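Local coordinates for protein filamentous hemagglutinin (Bordetella pertussis, PDB 1RWR) that forms the secretion domain of a secreted bacterial adhesin and probably directs its export through the two-partner secretion pathway, at residues A[255-261]-A[274-280]. Residues are numbered along the deposited sequence; the frame is centred on the assembly and turned at random.
Sequences VSSQGEI and SLKGAGV
Val255 pairs with Leu275 in register, the two strands running parallel with their axes 4.7 Å apart. Its N donates to Ser274 O, and its O accepts from Lys276 N. The same carbonyl oxygen also takes a hydrogen bond from a water that bridges to Ser274 OG. Val255 and Leu275 lie side by side on the face turned into the coil. CG2 of Val255, beside its own backbone N, presses tightly on CD2 of Leu275 at 3.5 Å. Ser256 and Lys276 share the other face, where only CB of the lysine side chain comes near, beside Val255 O. Ser257 N donates to Lys276 O at 2.8 Å. Beyond this the chain turns. Ser257 OG accepts from Gly259 N at 3.0 Å, an ST turn, and donates to Glu260 O at 2.9 Å, so this buried hydroxyl ties the turn together. Ala278 CB rests against Gln258 O at 3.5 Å. Gly259 O receives Gly279 N from well above its carbonyl plane. CG of Glu260 lies against Val280 O, and the same oxygen accepts from Ile261 N at 3.0 Å. Ile261 sends CD1 back over the Lys276-Gly277 peptide, 3.5 Å from Lys276 O. The contact thus stacks one corner of a beta-helix on the same corner of the next coil, as expected for this pectate-lyase-like clan. On the preceding coil, the backbone of Ser256 hydrogen-bonds with Leu232 and Ser234, and Val255 and Ser257 touch Val241. Ile261 and Leu275 pack on Val281, while strand 292-296, at one edge of the sheet, follows strand 272-277.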
ATOM      1  N   VAL A 255      10.993  12.559   5.011  1.00 14.70           N
ATOM      2  CA  VAL A 255      10.581  12.879   3.636  1.00 14.56           C
ATOM      3  C   VAL A 255      11.814  13.094   2.770  1.00 16.12           C
ATOM      4  O   VAL A 255      12.701  13.906   3.125  1.00 17.79           O
ATOM      5  CB  VAL A 255       9.674  14.140   3.603  1.00 14.37           C
ATOM      6  CG1 VAL A 255       9.151  14.357   2.213  1.00 13.94           C
ATOM      7  CG2 VAL A 255       8.562  14.053   4.576  1.00 14.61           C
ATOM      8  N   SER A 256      11.857  12.417   1.636  1.00 16.30           N
ATOM      9  CA  SER A 256      12.941  12.516   0.655  1.00 16.73           C
ATOM     10  C   SER A 256      12.313  12.847  -0.698  1.00 17.22           C
ATOM     11  O   SER A 256      11.375  12.180  -1.146  1.00 17.53           O
ATOM     12  CB  SER A 256      13.730  11.201   0.633  1.00 17.43           C
ATOM     13  OG  SER A 256      14.679  11.144  -0.442  1.00 21.40           O
ATOM     14  N   SER A 257      12.807  13.897  -1.345  1.00 16.73           N
ATOM     15  CA  SER A 257      12.288  14.313  -2.625  1.00 16.16           C
ATOM     16  C   SER A 257      13.400  14.698  -3.572  1.00 17.14           C
ATOM     17  O   SER A 257      14.380  15.304  -3.148  1.00 18.34           O
ATOM     18  CB  SER A 257      11.328  15.488  -2.429  1.00 16.14           C
ATOM     19  OG  SER A 257      10.801  15.956  -3.674  1.00 15.72           O
ATOM     20  N   GLN A 258      13.241  14.368  -4.844  1.00 17.21           N
ATOM     21  CA  GLN A 258      14.161  14.859  -5.892  1.00 18.24           C
ATOM     22  C   GLN A 258      13.647  16.159  -6.506  1.00 17.83           C
ATOM     23  O   GLN A 258      14.122  16.585  -7.566  1.00 19.17           O
ATOM     24  CB  GLN A 258      14.440  13.770  -6.927  1.00 18.11           C
ATOM     25  CG  GLN A 258      15.082  12.526  -6.319  1.00 20.64           C
ATOM     26  CD  GLN A 258      16.324  12.858  -5.507  1.00 25.03           C
ATOM     27  OE1 GLN A 258      16.481  12.405  -4.351  1.00 28.44           O
ATOM     28  NE2 GLN A 258      17.207  13.668  -6.096  1.00 24.51           N
ATOM     29  N   GLY A 259      12.674  16.771  -5.830  1.00 17.26           N
ATOM     30  CA  GLY A 259      12.228  18.127  -6.101  1.00 16.61           C
ATOM     31  C   GLY A 259      11.841  18.805  -4.814  1.00 16.43           C
ATOM     32  O   GLY A 259      12.533  18.628  -3.814  1.00 17.18           O
ATOM     33  N   GLU A 260      10.739  19.542  -4.853  1.00 16.39           N
ATOM     34  CA  GLU A 260      10.194  20.310  -3.730  1.00 17.44           C
ATOM     35  C   GLU A 260       9.649  19.400  -2.629  1.00 16.67           C
ATOM     36  O   GLU A 260       9.222  18.258  -2.879  1.00 15.87           O
ATOM     37  CB  GLU A 260       9.083  21.231  -4.255  1.00 18.84           C
ATOM     38  CG  GLU A 260       8.289  22.007  -3.242  1.00 22.91           C
ATOM     39  CD  GLU A 260       7.185  22.855  -3.861  1.00 27.92           C
ATOM     40  OE1 GLU A 260       7.115  22.945  -5.119  1.00 34.13           O
ATOM     41  OE2 GLU A 260       6.398  23.421  -3.092  1.00 28.35           O
ATOM     42  N   ILE A 261       9.639  19.945  -1.418  1.00 15.06           N
ATOM     43  CA  ILE A 261       8.805  19.419  -0.335  1.00 15.20           C
ATOM     44  C   ILE A 261       8.044  20.578   0.266  1.00 15.27           C
ATOM     45  O   ILE A 261       8.637  21.619   0.569  1.00 15.80           O
ATOM     46  CB  ILE A 261       9.658  18.772   0.767  1.00 14.39           C
ATOM     47  CG1 ILE A 261      10.479  17.578   0.252  1.00 14.83           C
ATOM     48  CG2 ILE A 261       8.772  18.384   1.951  1.00 15.69           C
ATOM     49  CD1 ILE A 261      11.583  17.095   1.239  1.00 15.65           C
ATOM     50  N   SER A 274      12.963  14.467   9.580  1.00 18.54           N
ATOM     51  CA  SER A 274      13.981  14.765   8.596  1.00 19.07           C
ATOM     52  C   SER A 274      13.376  14.989   7.211  1.00 19.01           C
ATOM     53  O   SER A 274      12.612  14.125   6.690  1.00 18.61           O
ATOM     54  CB  SER A 274      14.976  13.625   8.591  1.00 19.63           C
ATOM     55  OG  SER A 274      15.833  13.705   7.473  1.00 24.07           O
ATOM     56  N   LEU A 275      13.699  16.133   6.618  1.00 18.36           N
ATOM     57  CA  LEU A 275      13.225  16.508   5.288  1.00 18.85           C
ATOM     58  C   LEU A 275      14.414  16.761   4.350  1.00 19.54           C
ATOM     59  O   LEU A 275      15.291  17.599   4.629  1.00 20.06           O
ATOM     60  CB  LEU A 275      12.304  17.727   5.341  1.00 19.10           C
ATOM     61  CG  LEU A 275      11.192  17.762   6.422  1.00 21.09           C
ATOM     62  CD1 LEU A 275      10.410  19.069   6.348  1.00 22.22           C
ATOM     63  CD2 LEU A 275      10.198  16.585   6.330  1.00 22.41           C
ATOM     64  N   LYS A 276      14.481  16.040   3.255  1.00 18.59           N
ATOM     65  CA  LYS A 276      15.606  16.184   2.371  1.00 19.46           C
ATOM     66  C   LYS A 276      15.062  16.298   0.963  1.00 19.30           C
ATOM     67  O   LYS A 276      14.490  15.340   0.437  1.00 17.14           O
ATOM     68  CB  LYS A 276      16.575  14.998   2.464  1.00 20.87           C
ATOM     69  CG  LYS A 276      17.108  14.647   3.861  1.00 25.42           C
ATOM     70  CD  LYS A 276      18.432  15.314   4.168  1.00 30.56           C
ATOM     71  CE  LYS A 276      19.235  14.579   5.273  1.00 32.30           C
ATOM     72  NZ  LYS A 276      20.491  15.371   5.565  1.00 35.70           N
ATOM     73  N   GLY A 277      15.207  17.478   0.362  1.00 19.66           N
ATOM     74  CA  GLY A 277      14.770  17.680  -1.008  1.00 20.22           C
ATOM     75  C   GLY A 277      15.779  18.304  -1.927  1.00 20.73           C
ATOM     76  O   GLY A 277      16.701  18.984  -1.489  1.00 22.89           O
ATOM     77  N   ALA A 278      15.601  18.110  -3.220  1.00 20.69           N
ATOM     78  CA  ALA A 278      16.460  18.759  -4.181  1.00 21.81           C
ATOM     79  C   ALA A 278      16.016  20.199  -4.414  1.00 22.29           C
ATOM     80  O   ALA A 278      16.849  21.056  -4.624  1.00 25.27           O
ATOM     81  CB  ALA A 278      16.503  17.982  -5.476  1.00 21.90           C
ATOM     82  N   GLY A 279      14.727  20.470  -4.379  1.00 22.18           N
ATOM     83  CA  GLY A 279      14.223  21.814  -4.526  1.00 21.57           C
ATOM     84  C   GLY A 279      13.956  22.493  -3.187  1.00 20.68           C
ATOM     85  O   GLY A 279      14.592  22.176  -2.194  1.00 19.89           O
ATOM     86  N   VAL A 280      13.051  23.461  -3.211  1.00 19.20           N
ATOM     87  CA  VAL A 280      12.661  24.188  -2.012  1.00 20.43           C
ATOM     88  C   VAL A 280      11.920  23.258  -1.074  1.00 20.83           C
ATOM     89  O   VAL A 280      10.979  22.588  -1.493  1.00 19.24           O
ATOM     90  CB  VAL A 280      11.739  25.357  -2.318  1.00 20.34           C
ATOM     91  CG1 VAL A 280      11.315  26.033  -1.020  1.00 20.80           C
ATOM     92  CG2 VAL A 280      12.439  26.335  -3.219  1.00 22.36           C
TER
HETATM   93  O   HOH W   1      14.946  12.632   4.561  1.00 31.37           O